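Local coordinates for protein ElaA (Escherichia coli, PDB 5Z6N) that probably acts as an N-acetyltransferase of the GNAT type, using acetyl coenzyme A as the acetyl donor, at residues 1-12 against 44-55. Residues are numbered along the deposited sequence; the frame is centred on the assembly and turned at random.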
loop_
_atom_site.group_PDB
_atom_site.type_symbol
_atom_site.label_atom_id
_atom_site.label_comp_id
_atom_site.label_asym_id
_atom_site.label_seq_id
_atom_site.Cartn_x
_atom_site.Cartn_y
_atom_site.Cartn_z
ATOM N N MET B 1 -11.394 14.838 19.608
ATOM C CA MET B 1 -12.355 15.307 18.621
ATOM C C MET B 1 -12.022 14.736 17.249
ATOM O O MET B 1 -11.675 15.463 16.317
ATOM C CB MET B 1 -12.385 16.833 18.599
ATOM C CG MET B 1 -12.844 17.406 19.921
ATOM S SD MET B 1 -12.772 19.193 20.037
ATOM C CE MET B 1 -13.454 19.430 21.675
ATOM N N ILE B 2 -12.133 13.417 17.145
ATOM C CA ILE B 2 -11.841 12.706 15.906
ATOM C C ILE B 2 -13.042 12.816 14.979
ATOM O O ILE B 2 -14.172 12.493 15.369
ATOM C CB ILE B 2 -11.497 11.234 16.195
ATOM C CG1 ILE B 2 -10.207 11.131 17.014
ATOM C CG2 ILE B 2 -11.410 10.428 14.896
ATOM C CD1 ILE B 2 -10.244 10.040 18.067
ATOM N N GLU B 3 -12.807 13.277 13.754
ATOM C CA GLU B 3 -13.842 13.281 12.730
ATOM C C GLU B 3 -13.827 11.935 12.018
ATOM O O GLU B 3 -12.757 11.396 11.716
ATOM C CB GLU B 3 -13.644 14.428 11.736
ATOM C CG GLU B 3 -12.543 14.220 10.702
ATOM C CD GLU B 3 -12.595 15.236 9.571
ATOM O OE1 GLU B 3 -11.533 15.796 9.226
ATOM O OE2 GLU B 3 -13.696 15.472 9.028
ATOM N N TRP B 4 -15.009 11.383 11.784
ATOM C CA TRP B 4 -15.146 10.105 11.109
ATOM C C TRP B 4 -15.737 10.311 9.722
ATOM O O TRP B 4 -16.581 11.188 9.507
ATOM C CB TRP B 4 -16.019 9.139 11.915
ATOM C CG TRP B 4 -15.428 8.781 13.243
ATOM C CD1 TRP B 4 -15.591 9.456 14.416
ATOM C CD2 TRP B 4 -14.583 7.658 13.539
ATOM N NE1 TRP B 4 -14.898 8.828 15.423
ATOM C CE2 TRP B 4 -14.271 7.722 14.910
ATOM C CE3 TRP B 4 -14.055 6.612 12.777
ATOM C CZ2 TRP B 4 -13.455 6.780 15.536
ATOM C CZ3 TRP B 4 -13.243 5.676 13.402
ATOM C CH2 TRP B 4 -12.952 5.770 14.766
ATOM N N GLN B 5 -15.266 9.504 8.776
ATOM C CA GLN B 5 -15.775 9.512 7.413
ATOM C C GLN B 5 -16.151 8.092 7.023
ATOM O O GLN B 5 -15.349 7.168 7.186
ATOM C CB GLN B 5 -14.742 10.086 6.436
ATOM C CG GLN B 5 -14.156 11.422 6.861
ATOM C CD GLN B 5 -13.315 12.053 5.768
ATOM O OE1 GLN B 5 -12.454 11.403 5.189
ATOM N NE2 GLN B 5 -13.563 13.322 5.480
ATOM N N ASP B 6 -17.376 7.923 6.531
ATOM C CA ASP B 6 -17.906 6.635 6.096
ATOM C C ASP B 6 -17.955 6.693 4.572
ATOM O O ASP B 6 -18.950 7.094 3.972
ATOM C CB ASP B 6 -19.298 6.369 6.740
ATOM C CG ASP B 6 -20.017 5.176 6.129
ATOM O OD1 ASP B 6 -19.359 4.344 5.470
ATOM O OD2 ASP B 6 -21.240 5.045 6.348
ATOM N N LEU B 7 -16.863 6.275 3.948
ATOM C CA LEU B 7 -16.653 6.487 2.522
ATOM C C LEU B 7 -16.954 5.212 1.751
ATOM O O LEU B 7 -16.333 4.173 2.000
ATOM C CB LEU B 7 -15.214 6.927 2.260
ATOM C CG LEU B 7 -14.720 8.200 2.953
ATOM C CD1 LEU B 7 -13.529 8.756 2.225
ATOM C CD2 LEU B 7 -15.810 9.258 3.060
ATOM N N HIS B 8 -17.904 5.291 0.821
ATOM C CA HIS B 8 -17.915 4.324 -0.262
ATOM C C HIS B 8 -16.630 4.498 -1.058
ATOM O O HIS B 8 -16.070 5.595 -1.134
ATOM C CB HIS B 8 -19.142 4.511 -1.160
ATOM C CG HIS B 8 -19.265 3.472 -2.232
ATOM N ND1 HIS B 8 -20.054 2.351 -2.088
ATOM C CD2 HIS B 8 -18.694 3.372 -3.457
ATOM C CE1 HIS B 8 -19.965 1.607 -3.176
ATOM N NE2 HIS B 8 -19.146 2.204 -4.023
ATOM N N HIS B 9 -16.140 3.404 -1.636
ATOM C CA HIS B 9 -14.825 3.449 -2.265
ATOM C C HIS B 9 -14.767 4.442 -3.421
ATOM O O HIS B 9 -13.676 4.911 -3.765
ATOM C CB HIS B 9 -14.422 2.055 -2.748
ATOM C CG HIS B 9 -15.210 1.568 -3.921
ATOM N ND1 HIS B 9 -14.812 1.789 -5.222
ATOM C CD2 HIS B 9 -16.366 0.869 -3.995
ATOM C CE1 HIS B 9 -15.689 1.249 -6.047
ATOM N NE2 HIS B 9 -16.642 0.682 -5.328
ATOM N N SER B 10 -15.913 4.780 -4.018
ATOM C CA SER B 10 -15.929 5.738 -5.119
ATOM C C SER B 10 -15.657 7.162 -4.651
ATOM O O SER B 10 -15.207 7.989 -5.450
ATOM C CB SER B 10 -17.272 5.680 -5.849
ATOM O OG SER B 10 -18.320 6.207 -5.052
ATOM N N GLU B 11 -15.914 7.462 -3.379
ATOM C CA GLU B 11 -15.699 8.797 -2.836
ATOM C C GLU B 11 -14.258 9.040 -2.408
ATOM O O GLU B 11 -13.896 10.190 -2.136
ATOM C CB GLU B 11 -16.619 9.024 -1.635
ATOM C CG GLU B 11 -18.101 8.814 -1.916
ATOM C CD GLU B 11 -18.911 8.625 -0.649
ATOM O OE1 GLU B 11 -18.636 9.334 0.338
ATOM O OE2 GLU B 11 -19.819 7.771 -0.646
ATOM N N LEU B 12 -13.445 7.987 -2.323
ATOM C CA LEU B 12 -12.055 8.119 -1.904
ATOM C C LEU B 12 -11.292 9.000 -2.882
ATOM O O LEU B 12 -11.260 8.719 -4.084
ATOM C CB LEU B 12 -11.393 6.745 -1.825
ATOM C CG LEU B 12 -11.765 5.742 -0.735
ATOM C CD1 LEU B 12 -11.088 4.422 -1.048
ATOM C CD2 LEU B 12 -11.359 6.238 0.648
ATOM N N LEU B 44 -11.496 -1.282 -4.004
ATOM C CA LEU B 44 -12.243 -0.465 -4.951
ATOM C C LEU B 44 -13.048 -1.422 -5.815
ATOM O O LEU B 44 -12.707 -1.641 -6.983
ATOM C CB LEU B 44 -11.296 0.364 -5.813
ATOM C CG LEU B 44 -10.359 1.292 -5.053
ATOM C CD1 LEU B 44 -8.939 0.874 -5.319
ATOM C CD2 LEU B 44 -10.597 2.724 -5.472
ATOM N N THR B 45 -14.122 -1.983 -5.266
ATOM C CA THR B 45 -14.998 -2.838 -6.051
ATOM C C THR B 45 -16.297 -2.983 -5.272
ATOM O O THR B 45 -16.311 -2.939 -4.037
ATOM C CB THR B 45 -14.448 -4.217 -6.445
ATOM O OG1 THR B 45 -15.231 -4.756 -7.520
ATOM C CG2 THR B 45 -14.484 -5.175 -5.269
ATOM N N GLY B 46 -17.392 -3.132 -6.020
ATOM C CA GLY B 46 -18.702 -3.418 -5.466
ATOM C C GLY B 46 -19.299 -2.311 -4.626
ATOM O O GLY B 46 -19.181 -1.129 -4.965
ATOM N N ASP B 47 -19.959 -2.693 -3.530
ATOM C CA ASP B 47 -20.555 -1.759 -2.582
ATOM C C ASP B 47 -19.708 -1.603 -1.323
ATOM O O ASP B 47 -20.244 -1.357 -0.236
ATOM C CB ASP B 47 -21.970 -2.209 -2.212
ATOM C CG ASP B 47 -22.953 -1.056 -2.153
ATOM O OD1 ASP B 47 -22.800 -0.100 -2.943
ATOM O OD2 ASP B 47 -23.885 -1.110 -1.324
ATOM N N ASN B 48 -18.394 -1.751 -1.449
ATOM C CA ASN B 48 -17.508 -1.793 -0.297
ATOM C C ASN B 48 -17.162 -0.386 0.167
ATOM O O ASN B 48 -16.914 0.508 -0.646
ATOM C CB ASN B 48 -16.236 -2.571 -0.630
ATOM C CG ASN B 48 -16.507 -4.040 -0.867
ATOM O OD1 ASN B 48 -17.552 -4.560 -0.479
ATOM N ND2 ASN B 48 -15.562 -4.722 -1.496
ATOM N N ARG B 49 -17.139 -0.208 1.486
ATOM C CA ARG B 49 -16.971 1.092 2.115
ATOM C C ARG B 49 -15.741 1.074 3.010
ATOM O O ARG B 49 -15.265 0.014 3.429
ATOM C CB ARG B 49 -18.202 1.466 2.958
ATOM C CG ARG B 49 -19.527 0.991 2.378
ATOM C CD ARG B 49 -20.712 1.643 3.074
ATOM N NE ARG B 49 -20.435 3.031 3.421
ATOM C CZ ARG B 49 -20.866 4.069 2.711
ATOM N NH1 ARG B 49 -21.584 3.870 1.615
ATOM N NH2 ARG B 49 -20.574 5.306 3.081
ATOM N N HIS B 50 -15.239 2.267 3.315
ATOM C CA HIS B 50 -14.125 2.440 4.235
ATOM C C HIS B 50 -14.474 3.496 5.274
ATOM O O HIS B 50 -15.131 4.497 4.965
ATOM C CB HIS B 50 -12.835 2.842 3.504
ATOM C CG HIS B 50 -12.555 2.040 2.265
ATOM N ND1 HIS B 50 -13.257 2.214 1.088
ATOM C CD2 HIS B 50 -11.669 1.040 2.035
ATOM C CE1 HIS B 50 -12.798 1.368 0.181
ATOM N NE2 HIS B 50 -11.838 0.643 0.730
ATOM N N ILE B 51 -14.032 3.262 6.507
ATOM C CA ILE B 51 -14.290 4.155 7.625
ATOM C C ILE B 51 -12.949 4.624 8.170
ATOM O O ILE B 51 -12.073 3.806 8.469
ATOM C CB ILE B 51 -15.145 3.461 8.698
ATOM C CG1 ILE B 51 -16.532 3.195 8.108
ATOM C CG2 ILE B 51 -15.232 4.310 9.970
ATOM C CD1 ILE B 51 -17.385 2.269 8.886
ATOM N N LEU B 52 -12.786 5.944 8.264
ATOM C CA LEU B 52 -11.516 6.571 8.597
ATOM C C LEU B 52 -11.703 7.469 9.809
ATOM O O LEU B 52 -12.639 8.276 9.849
ATOM C CB LEU B 52 -10.978 7.402 7.420
ATOM C CG LEU B 52 -11.123 6.878 5.987
ATOM C CD1 LEU B 52 -10.729 7.916 4.957
ATOM C CD2 LEU B 52 -10.303 5.647 5.800
ATOM N N GLY B 53 -10.814 7.332 10.790
ATOM C CA GLY B 53 -10.785 8.255 11.908
ATOM C C GLY B 53 -9.659 9.254 11.742
ATOM O O GLY B 53 -8.490 8.861 11.665
ATOM N N TRP B 54 -9.986 10.543 11.673
ATOM C CA TRP B 54 -9.002 11.591 11.429
ATOM C C TRP B 54 -8.819 12.453 12.671
ATOM O O TRP B 54 -9.800 12.904 13.272
ATOM C CB TRP B 54 -9.413 12.464 10.242
ATOM C CG TRP B 54 -9.212 11.805 8.911
ATOM C CD1 TRP B 54 -10.155 11.166 8.161
ATOM C CD2 TRP B 54 -7.988 11.724 8.172
ATOM N NE1 TRP B 54 -9.593 10.689 7.001
ATOM C CE2 TRP B 54 -8.263 11.019 6.984
ATOM C CE3 TRP B 54 -6.687 12.181 8.400
ATOM C CZ2 TRP B 54 -7.283 10.756 6.029
ATOM C CZ3 TRP B 54 -5.717 11.919 7.454
ATOM C CH2 TRP B 54 -6.020 11.216 6.282
ATOM N N LYS B 55 -7.563 12.685 13.046
ATOM C CA LYS B 55 -7.199 13.580 14.143
ATOM C C LYS B 55 -6.253 14.630 13.569
ATOM O O LYS B 55 -5.030 14.465 13.609
ATOM C CB LYS B 55 -6.559 12.814 15.307
ATOM C CG LYS B 55 -6.224 13.690 16.498
ATOM C CD LYS B 55 -5.764 12.874 17.699
ATOM C CE LYS B 55 -6.046 13.618 18.989
ATOM N NZ LYS B 55 -7.139 14.628 18.814
#
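T45 N lies over the centre of the H9 imidazole, and L44 C sits nearer the rim of the same face; at the edge, in plane, stand N48 O and G46 O. H9 NE2 gives a hydrogen bond to G46 O (3.1 Å), which it meets from above the carbonyl plane. With H9 chi1 at 70°, CG lies between the backbone N and carbonyl carbon, and the ring reaches the backbone of the type II' turn T45 to N48. Without this imidazole, as with an alanine here, G46 O would probably lose its donor and the backbone of L44 and T45 the ring packed on it. H9 N itself bonds N48 O (3.2 Å). The H50 ring has L12 CD1 over one face, a CH-pi contact, and H9 CB at its edge, 3.4 Å from H50 CE1. W4 lays its six-membered ring on G53 CA, 4.0 Å from the centroid, a second CH-pi contact. The R49 guanidinium carries H8 N over one face and D6 OD1 in plane at its edge. That salt bridge (R49 NE to D6 OD1, 2.7 Å) forms on the syn side but 29° out of the plane of a carboxylate turned 74° from the guanidinium. Backbone bonds pair E3 with W54, Q5 with L52 and L7 with H50, the antiparallel start of the GNAT sheet. Strand 3-8 is outermost within the chain; strand 49-54 pairs antiparallel with strand 59-67 on its other edge. Helix 91-106 packs against W4, R49 and I51 on one side of the sheet, while helix 14-31 meets L7, L52 and W54 on the other.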